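Local coordinates for sensor protein (Rhodopseudomonas palustris, PDB 2OOL) that senses light through a bound biliverdin chromophore as a bacteriophytochrome and probably passes the signal on as a histidine kinase, at residues Asp64-Pro69 / Leu107-Pro112. Sequence-based numbering, arbitrary orientation. Where two conformers were deposited one is given.
Sequences DLLRQP and LDVVTP
Arg-67 and Pro-112 meet through aliphatic carbons, while the flat guanidinium of Arg-67 turns back over its own segment: Asp-64 O lies 3.0 Å above one of its faces, offset toward the rim, and NE has a long, weak ion pair with Asp-113. Arg-67 CG is 3.8 Å from Pro-112 CG, with the two side chains crossing at about a right angle; beyond CG, a bend at chi2 (-78°) carries the chain away from the proline. The same proline CG sits 3.4 Å from Leu-66 O. Leu-65 O similarly faces carbon, 3.5 Å from Thr-111 CB. Deeper in, Leu-65 CD1 touches Thr-111 CG2 at 3.7 Å, while Thr-111 OG1 is hydrogen-bonded to Gly-114 O. Leu-66 sends CD2 across Val-109, 3.7 Å from its CG1. Through these contacts the C-terminal end of helix 62-66 packs against strand 105-111, an edge strand of the antiparallel PAS-domain sheet; Phe-118 on the next strand is a shared neighbour of Leu-65 and Val-109. No hydrogen bond joins the segments, and about 250 Å² is buried, both sides summed; the chemistry implies van der Waals packing of methyls, joined by carbonyl oxygens resting on C-H groups, with the Thr-111 hydroxyl directed to Gly-114.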
loop_
_atom_site.group_PDB
_atom_site.type_symbol
_atom_site.label_atom_id
_atom_site.label_comp_id
_atom_site.label_asym_id
_atom_site.label_seq_id
_atom_site.Cartn_x
_atom_site.Cartn_y
_atom_site.Cartn_z
ATOM N N ASP A 64 10.486 30.598 15.078
ATOM C CA ASP A 64 11.236 29.632 15.833
ATOM C C ASP A 64 12.060 28.722 14.930
ATOM O O ASP A 64 13.015 28.109 15.388
ATOM C CB ASP A 64 10.324 28.772 16.688
ATOM C CG ASP A 64 9.296 29.580 17.444
ATOM O OD1 ASP A 64 9.682 30.566 18.132
ATOM O OD2 ASP A 64 8.103 29.219 17.339
ATOM N N LEU A 65 11.666 28.570 13.680
ATOM C CA LEU A 65 12.384 27.685 12.791
ATOM C C LEU A 65 13.671 28.356 12.395
ATOM O O LEU A 65 14.747 27.841 12.647
ATOM C CB LEU A 65 11.530 27.349 11.565
ATOM C CG LEU A 65 12.075 26.343 10.550
ATOM C CD1 LEU A 65 12.563 25.035 11.189
ATOM C CD2 LEU A 65 11.075 26.134 9.449
ATOM N N LEU A 66 13.542 29.545 11.808
ATOM C CA LEU A 66 14.643 30.264 11.170
ATOM C C LEU A 66 15.276 31.344 12.053
ATOM O O LEU A 66 16.305 31.863 11.689
ATOM C CB LEU A 66 14.118 30.909 9.871
ATOM C CG LEU A 66 13.536 29.866 8.913
ATOM C CD1 LEU A 66 12.810 30.506 7.772
ATOM C CD2 LEU A 66 14.635 28.917 8.412
ATOM N N ARG A 67 14.655 31.687 13.182
ATOM C CA ARG A 67 15.192 32.647 14.142
ATOM C C ARG A 67 15.190 34.084 13.610
ATOM O O ARG A 67 16.088 34.870 13.899
ATOM C CB ARG A 67 16.599 32.243 14.596
ATOM C CG ARG A 67 16.618 30.875 15.295
ATOM C CD ARG A 67 16.110 31.003 16.758
ATOM N NE ARG A 67 15.466 29.779 17.258
ATOM C CZ ARG A 67 14.421 29.750 18.097
ATOM N NH1 ARG A 67 13.847 30.884 18.534
ATOM N NH2 ARG A 67 13.916 28.578 18.483
ATOM N N GLN A 68 14.129 34.423 12.878
ATOM C CA GLN A 68 14.014 35.729 12.252
ATOM C C GLN A 68 12.568 36.215 12.335
ATOM O O GLN A 68 11.642 35.406 12.404
ATOM C CB GLN A 68 14.496 35.654 10.803
ATOM C CG GLN A 68 16.033 35.573 10.652
ATOM C CD GLN A 68 16.443 34.830 9.392
ATOM O OE1 GLN A 68 15.613 34.161 8.756
ATOM N NE2 GLN A 68 17.717 34.934 9.021
ATOM N N PRO A 69 12.372 37.554 12.388
ATOM C CA PRO A 69 10.996 38.057 12.404
ATOM C C PRO A 69 10.248 37.641 11.128
ATOM O O PRO A 69 10.810 37.731 10.034
ATOM C CB PRO A 69 11.169 39.584 12.460
ATOM C CG PRO A 69 12.567 39.830 12.928
ATOM C CD PRO A 69 13.364 38.649 12.455
ATOM N N LEU A 107 11.887 18.000 1.857
ATOM C CA LEU A 107 12.556 19.273 1.872
ATOM C C LEU A 107 13.374 19.394 3.159
ATOM O O LEU A 107 12.876 19.078 4.263
ATOM C CB LEU A 107 11.534 20.397 1.796
ATOM C CG LEU A 107 10.703 20.512 0.485
ATOM C CD1 LEU A 107 9.734 21.603 0.543
ATOM C CD2 LEU A 107 11.579 20.687 -0.730
ATOM N N ASP A 108 14.626 19.828 2.995
ATOM C CA ASP A 108 15.558 20.108 4.063
ATOM C C ASP A 108 15.742 21.616 4.153
ATOM O O ASP A 108 16.158 22.242 3.169
ATOM C CB ASP A 108 16.908 19.401 3.774
ATOM C CG ASP A 108 16.797 17.843 3.854
ATOM O OD1 ASP A 108 15.940 17.343 4.571
ATOM O OD2 ASP A 108 17.550 17.102 3.199
ATOM N N VAL A 109 15.421 22.181 5.318
ATOM C CA VAL A 109 15.525 23.605 5.624
ATOM C C VAL A 109 16.847 23.838 6.357
ATOM O O VAL A 109 17.174 23.079 7.279
ATOM C CB VAL A 109 14.369 24.029 6.548
ATOM C CG1 VAL A 109 14.451 25.467 6.998
ATOM C CG2 VAL A 109 13.022 23.730 5.887
ATOM N N VAL A 110 17.615 24.856 5.927
ATOM C CA VAL A 110 18.871 25.228 6.577
ATOM C C VAL A 110 18.559 26.287 7.633
ATOM O O VAL A 110 18.080 27.356 7.299
ATOM C CB VAL A 110 19.884 25.684 5.539
ATOM C CG1 VAL A 110 21.230 26.012 6.184
ATOM C CG2 VAL A 110 20.052 24.602 4.455
ATOM N N THR A 111 18.705 25.938 8.909
ATOM C CA THR A 111 18.353 26.793 10.041
ATOM C C THR A 111 19.636 27.133 10.785
ATOM O O THR A 111 20.668 26.456 10.614
ATOM C CB THR A 111 17.308 26.124 11.056
ATOM O OG1 THR A 111 17.954 25.212 11.939
ATOM C CG2 THR A 111 16.140 25.402 10.370
ATOM N N PRO A 112 19.597 28.156 11.652
ATOM C CA PRO A 112 20.840 28.502 12.357
ATOM C C PRO A 112 21.284 27.389 13.312
ATOM O O PRO A 112 22.453 27.314 13.654
ATOM C CB PRO A 112 20.464 29.770 13.152
ATOM C CG PRO A 112 19.179 30.259 12.550
ATOM C CD PRO A 112 18.480 29.014 12.078
#